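Local coordinates for PpiC-type peptidyl-prolyl cis-trans isomerase (Novosphingobium aromaticivorans, PDB 3GPK), which probably catalyses the cis-trans isomerisation of peptidyl-prolyl bonds through this parvulin-type (PpiC) domain of a longer periplasmic chaperone-like protein, at residues K22-L36 and L85-I97. Numbering follows the deposited sequence.
Sequences KPQVFANAEKIVEQL and LAGPVEIRGGFSI. With SO4 (sulfate ion), chain C.
In this parvulin-type domain, helix 22-36 packs against the closing beta hairpin, strands 85-91 and 94-97; the axes of helix 22-36 and strand 85-91 run antiparallel and approach to 8.1 Å. At the hairpin turn Lys-22, its chain extended beyond CG, places its ammonium among three oxygens of the hairpin end: NZ forms a salt bridge with Glu-90 OE2 at 2.7 Å, on the anti lone pair, and hydrogen bonds to Ile-91 O and, from above the carbonyl plane, to Arg-92 O. Ile-91 O also accepts the turn bond from Gly-94 N, which comes to its carbonyl plane from the face opposite Lys-22 NZ.

The aliphatic part of Lys-22 lies by the Phe-95 ring, with CG 3.7 Å from CE2. Phe-26, CG anti to its own N (chi1 176°), lays CB over one Phe-95 face and turns its ring edge to that same face, an edge-to-face pair with planes at 66°. Further along, Pro-88, which follows a cis peptide bond from Gly-87, puts CB 3.6 Å from Ala-29 CB. Val-33 CG2 sits tightly on Ile-97 CD1 (3.5 Å) and also touches Pro-88 CD, while one water bridges Glu-30 OE1 and Gly-87 O. Leu-36 CB on Leu-85 CD1 (3.6 Å) ends the row.

Strand 7-16 pairs with 94-104 and sends Leu-15 against Val-25 and Ala-29; helix 42-49 covers Ile-32 and Leu-36 with Tyr-45, and helix 71-79 meets Val-89, which points away from helix 22-36.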
loop_
_atom_site.group_PDB
_atom_site.type_symbol
_atom_site.label_atom_id
_atom_site.label_comp_id
_atom_site.label_asym_id
_atom_site.label_seq_id
_atom_site.Cartn_x
_atom_site.Cartn_y
_atom_site.Cartn_z
ATOM N N LYS A 22 -8.095 -11.266 -12.481
ATOM C CA LYS A 22 -7.295 -11.216 -11.263
ATOM C C LYS A 22 -6.016 -12.049 -11.252
ATOM O O LYS A 22 -4.957 -11.551 -10.873
ATOM C CB LYS A 22 -8.163 -11.523 -10.035
ATOM C CG LYS A 22 -8.808 -10.257 -9.455
ATOM C CD LYS A 22 -9.621 -10.512 -8.188
ATOM C CE LYS A 22 -10.073 -9.191 -7.557
ATOM N NZ LYS A 22 -10.876 -9.374 -6.315
ATOM N N PRO A 23 -6.081 -13.320 -11.675
ATOM C CA PRO A 23 -4.824 -14.075 -11.644
ATOM C C PRO A 23 -3.714 -13.407 -12.467
ATOM O O PRO A 23 -2.554 -13.388 -12.052
ATOM C CB PRO A 23 -5.234 -15.444 -12.185
ATOM C CG PRO A 23 -6.643 -15.584 -11.673
ATOM C CD PRO A 23 -7.225 -14.206 -11.964
ATOM N N GLN A 24 -4.074 -12.862 -13.623
ATOM C CA GLN A 24 -3.100 -12.188 -14.478
ATOM C C GLN A 24 -2.588 -10.903 -13.835
ATOM O O GLN A 24 -1.386 -10.627 -13.862
ATOM C CB GLN A 24 -3.709 -11.851 -15.844
ATOM C CG GLN A 24 -2.807 -10.973 -16.724
ATOM C CD GLN A 24 -1.578 -11.705 -17.242
ATOM O OE1 GLN A 24 -1.689 -12.599 -18.084
ATOM N NE2 GLN A 24 -0.398 -11.331 -16.740
ATOM N N VAL A 25 -3.493 -10.110 -13.267
ATOM C CA VAL A 25 -3.072 -8.865 -12.641
ATOM C C VAL A 25 -2.238 -9.158 -11.397
ATOM O O VAL A 25 -1.324 -8.400 -11.070
ATOM C CB VAL A 25 -4.281 -7.965 -12.287
ATOM C CG1 VAL A 25 -3.808 -6.733 -11.516
ATOM C CG2 VAL A 25 -4.972 -7.521 -13.562
ATOM N N PHE A 26 -2.539 -10.253 -10.702
ATOM C CA PHE A 26 -1.755 -10.617 -9.527
ATOM C C PHE A 26 -0.315 -10.864 -9.964
ATOM O O PHE A 26 0.630 -10.495 -9.272
ATOM C CB PHE A 26 -2.282 -11.895 -8.871
ATOM C CG PHE A 26 -1.437 -12.361 -7.719
ATOM C CD1 PHE A 26 -1.579 -11.791 -6.461
ATOM C CD2 PHE A 26 -0.452 -13.324 -7.908
ATOM C CE1 PHE A 26 -0.747 -12.170 -5.405
ATOM C CE2 PHE A 26 0.389 -13.713 -6.862
ATOM C CZ PHE A 26 0.241 -13.133 -5.607
ATOM N N ALA A 27 -0.156 -11.505 -11.117
ATOM C CA ALA A 27 1.172 -11.796 -11.640
ATOM C C ALA A 27 1.910 -10.497 -11.918
ATOM O O ALA A 27 3.099 -10.382 -11.629
ATOM C CB ALA A 27 1.062 -12.617 -12.923
ATOM N N ASN A 28 1.201 -9.526 -12.484
ATOM C CA ASN A 28 1.804 -8.238 -12.799
ATOM C C ASN A 28 2.226 -7.550 -11.512
ATOM O O ASN A 28 3.313 -6.982 -11.437
ATOM C CB ASN A 28 0.821 -7.330 -13.554
ATOM C CG ASN A 28 0.336 -7.939 -14.859
ATOM O OD1 ASN A 28 0.977 -8.820 -15.427
ATOM N ND2 ASN A 28 -0.799 -7.450 -15.352
ATOM N N ALA A 29 1.359 -7.602 -10.506
ATOM C CA ALA A 29 1.640 -6.979 -9.215
ATOM C C ALA A 29 2.829 -7.637 -8.520
ATOM O O ALA A 29 3.663 -6.954 -7.929
ATOM C CB ALA A 29 0.404 -7.051 -8.318
ATOM N N GLU A 30 2.909 -8.963 -8.588
ATOM C CA GLU A 30 4.014 -9.666 -7.945
ATOM C C GLU A 30 5.347 -9.274 -8.572
ATOM O O GLU A 30 6.347 -9.157 -7.875
ATOM C CB GLU A 30 3.810 -11.186 -8.031
ATOM C CG GLU A 30 4.988 -12.029 -7.532
ATOM C CD GLU A 30 5.356 -11.770 -6.082
ATOM O OE1 GLU A 30 4.487 -11.309 -5.306
ATOM O OE2 GLU A 30 6.519 -12.047 -5.707
ATOM N N LYS A 31 5.372 -9.078 -9.885
ATOM C CA LYS A 31 6.616 -8.676 -10.533
ATOM C C LYS A 31 7.041 -7.299 -10.020
ATOM O O LYS A 31 8.232 -7.021 -9.872
ATOM C CB LYS A 31 6.448 -8.651 -12.058
ATOM C CG LYS A 31 6.394 -10.039 -12.701
ATOM C CD LYS A 31 7.677 -10.820 -12.442
ATOM C CE LYS A 31 7.737 -12.094 -13.272
ATOM N NZ LYS A 31 9.014 -12.839 -13.063
ATOM N N ILE A 32 6.066 -6.438 -9.747
ATOM C CA ILE A 32 6.362 -5.105 -9.237
ATOM C C ILE A 32 6.917 -5.224 -7.819
ATOM O O ILE A 32 7.898 -4.575 -7.472
ATOM C CB ILE A 32 5.097 -4.214 -9.255
ATOM C CG1 ILE A 32 4.704 -3.926 -10.710
ATOM C CG2 ILE A 32 5.353 -2.900 -8.501
ATOM C CD1 ILE A 32 3.290 -3.380 -10.876
ATOM N N VAL A 33 6.294 -6.069 -7.004
ATOM C CA VAL A 33 6.763 -6.268 -5.638
ATOM C C VAL A 33 8.210 -6.754 -5.674
ATOM O O VAL A 33 9.043 -6.314 -4.883
ATOM C CB VAL A 33 5.882 -7.304 -4.890
ATOM C CG1 VAL A 33 6.500 -7.638 -3.545
ATOM C CG2 VAL A 33 4.489 -6.735 -4.683
ATOM N N GLU A 34 8.505 -7.658 -6.603
ATOM C CA GLU A 34 9.858 -8.182 -6.752
ATOM C C GLU A 34 10.850 -7.051 -7.025
ATOM O O GLU A 34 11.913 -6.995 -6.416
ATOM C CB GLU A 34 9.899 -9.212 -7.886
ATOM C CG GLU A 34 11.273 -9.782 -8.149
ATOM C CD GLU A 34 11.244 -10.964 -9.101
ATOM O OE1 GLU A 34 10.819 -10.796 -10.264
ATOM O OE2 GLU A 34 11.651 -12.067 -8.679
ATOM N N GLN A 35 10.506 -6.149 -7.940
ATOM C CA GLN A 35 11.381 -5.020 -8.250
ATOM C C GLN A 35 11.555 -4.086 -7.060
ATOM O O GLN A 35 12.637 -3.541 -6.842
ATOM C CB GLN A 35 10.827 -4.227 -9.437
ATOM C CG GLN A 35 10.896 -4.966 -10.766
ATOM C CD GLN A 35 12.308 -5.386 -11.113
ATOM O OE1 GLN A 35 13.245 -4.589 -11.026
ATOM N NE2 GLN A 35 12.471 -6.643 -11.501
ATOM N N LEU A 36 10.485 -3.892 -6.292
ATOM C CA LEU A 36 10.546 -3.013 -5.131
ATOM C C LEU A 36 11.412 -3.621 -4.037
ATOM O O LEU A 36 12.236 -2.936 -3.436
ATOM C CB LEU A 36 9.129 -2.742 -4.593
ATOM C CG LEU A 36 8.201 -1.937 -5.512
ATOM C CD1 LEU A 36 6.784 -1.954 -4.946
ATOM C CD2 LEU A 36 8.713 -0.513 -5.672
ATOM N N LEU A 85 7.421 -3.727 2.837
ATOM C CA LEU A 85 6.464 -3.778 1.735
ATOM C C LEU A 85 5.556 -4.967 2.016
ATOM O O LEU A 85 5.984 -5.937 2.636
ATOM C CB LEU A 85 7.193 -4.016 0.412
ATOM C CG LEU A 85 8.104 -2.908 -0.109
ATOM C CD1 LEU A 85 9.109 -3.495 -1.108
ATOM C CD2 LEU A 85 7.256 -1.818 -0.748
ATOM N N ALA A 86 4.308 -4.900 1.562
ATOM C CA ALA A 86 3.374 -6.002 1.760
ATOM C C ALA A 86 2.521 -6.177 0.513
ATOM O O ALA A 86 2.229 -5.215 -0.184
ATOM C CB ALA A 86 2.481 -5.730 2.970
ATOM N N GLY A 87 2.132 -7.412 0.225
ATOM C CA GLY A 87 1.304 -7.645 -0.937
ATOM C C GLY A 87 1.975 -8.469 -2.015
ATOM O O GLY A 87 3.083 -8.981 -1.820
ATOM N N PRO A 88 1.327 -8.602 -3.179
ATOM C CA PRO A 88 0.019 -7.987 -3.434
ATOM C C PRO A 88 -1.107 -8.544 -2.570
ATOM O O PRO A 88 -1.168 -9.746 -2.297
ATOM C CB PRO A 88 -0.206 -8.237 -4.926
ATOM C CG PRO A 88 0.639 -9.409 -5.228
ATOM C CD PRO A 88 1.854 -9.260 -4.384
ATOM N N VAL A 89 -1.985 -7.649 -2.133
ATOM C CA VAL A 89 -3.122 -8.022 -1.304
ATOM C C VAL A 89 -4.395 -7.862 -2.121
ATOM O O VAL A 89 -4.660 -6.782 -2.653
ATOM C CB VAL A 89 -3.234 -7.110 -0.061
ATOM C CG1 VAL A 89 -4.437 -7.512 0.779
ATOM C CG2 VAL A 89 -1.961 -7.190 0.766
ATOM N N GLU A 90 -5.187 -8.927 -2.222
ATOM C CA GLU A 90 -6.428 -8.840 -2.980
ATOM C C GLU A 90 -7.487 -8.021 -2.258
ATOM O O GLU A 90 -7.651 -8.140 -1.047
ATOM C CB GLU A 90 -7.015 -10.234 -3.258
ATOM C CG GLU A 90 -8.343 -10.159 -4.004
ATOM C CD GLU A 90 -8.961 -11.513 -4.314
ATOM O OE1 GLU A 90 -8.532 -12.527 -3.727
ATOM O OE2 GLU A 90 -9.893 -11.553 -5.144
ATOM N N ILE A 91 -8.184 -7.177 -3.010
ATOM C CA ILE A 91 -9.290 -6.392 -2.474
ATOM C C ILE A 91 -10.393 -6.554 -3.509
ATOM O O ILE A 91 -10.158 -7.110 -4.575
ATOM C CB ILE A 91 -8.942 -4.895 -2.270
ATOM C CG1 ILE A 91 -8.473 -4.260 -3.581
ATOM C CG2 ILE A 91 -7.895 -4.766 -1.174
ATOM C CD1 ILE A 91 -8.229 -2.774 -3.464
ATOM N N ARG A 92 -11.597 -6.080 -3.215
ATOM C CA ARG A 92 -12.686 -6.267 -4.162
ATOM C C ARG A 92 -12.388 -5.894 -5.611
ATOM O O ARG A 92 -12.669 -6.672 -6.519
ATOM C CB ARG A 92 -13.936 -5.519 -3.693
ATOM C CG ARG A 92 -14.486 -6.012 -2.372
ATOM C CD ARG A 92 -15.869 -5.440 -2.114
ATOM N NE ARG A 92 -16.433 -5.922 -0.857
ATOM C CZ ARG A 92 -15.961 -5.601 0.343
ATOM N NH1 ARG A 92 -14.913 -4.792 0.452
ATOM N NH2 ARG A 92 -16.535 -6.091 1.435
ATOM N N GLY A 93 -11.805 -4.721 -5.829
ATOM C CA GLY A 93 -11.537 -4.276 -7.187
ATOM C C GLY A 93 -10.200 -4.597 -7.830
ATOM O O GLY A 93 -9.928 -4.134 -8.939
ATOM N N GLY A 94 -9.373 -5.382 -7.153
ATOM C CA GLY A 94 -8.076 -5.725 -7.711
ATOM C C GLY A 94 -7.056 -6.102 -6.655
ATOM O O GLY A 94 -7.363 -6.863 -5.736
ATOM N N PHE A 95 -5.842 -5.563 -6.779
ATOM C CA PHE A 95 -4.761 -5.856 -5.841
ATOM C C PHE A 95 -4.002 -4.601 -5.459
ATOM O O PHE A 95 -3.849 -3.697 -6.267
ATOM C CB PHE A 95 -3.758 -6.828 -6.461
ATOM C CG PHE A 95 -4.320 -8.185 -6.742
ATOM C CD1 PHE A 95 -4.373 -9.150 -5.738
ATOM C CD2 PHE A 95 -4.819 -8.493 -8.002
ATOM C CE1 PHE A 95 -4.916 -10.413 -5.986
ATOM C CE2 PHE A 95 -5.367 -9.752 -8.259
ATOM C CZ PHE A 95 -5.413 -10.710 -7.246
ATOM N N SER A 96 -3.520 -4.562 -4.224
ATOM C CA SER A 96 -2.740 -3.428 -3.752
ATOM C C SER A 96 -1.425 -3.893 -3.149
ATOM O O SER A 96 -1.337 -4.986 -2.580
ATOM C CB SER A 96 -3.497 -2.635 -2.687
ATOM O OG SER A 96 -4.604 -1.961 -3.247
ATOM N N ILE A 97 -0.404 -3.060 -3.318
ATOM C CA ILE A 97 0.912 -3.291 -2.753
ATOM C C ILE A 97 1.049 -2.149 -1.752
ATOM O O ILE A 97 0.797 -0.993 -2.090
ATOM C CB ILE A 97 2.032 -3.171 -3.812
ATOM C CG1 ILE A 97 1.824 -4.212 -4.915
ATOM C CG2 ILE A 97 3.402 -3.370 -3.148
ATOM C CD1 ILE A 97 2.775 -4.037 -6.101
HETATM S S SO4 C . -16.106 -5.783 4.940
HETATM O O1 SO4 C . -17.072 -5.079 5.807
HETATM O O2 SO4 C . -15.532 -4.829 3.971
HETATM O O3 SO4 C . -15.031 -6.353 5.775
HETATM O O4 SO4 C . -16.784 -6.870 4.203
HETATM O O HOH W 1 4.681 -11.117 -2.724
#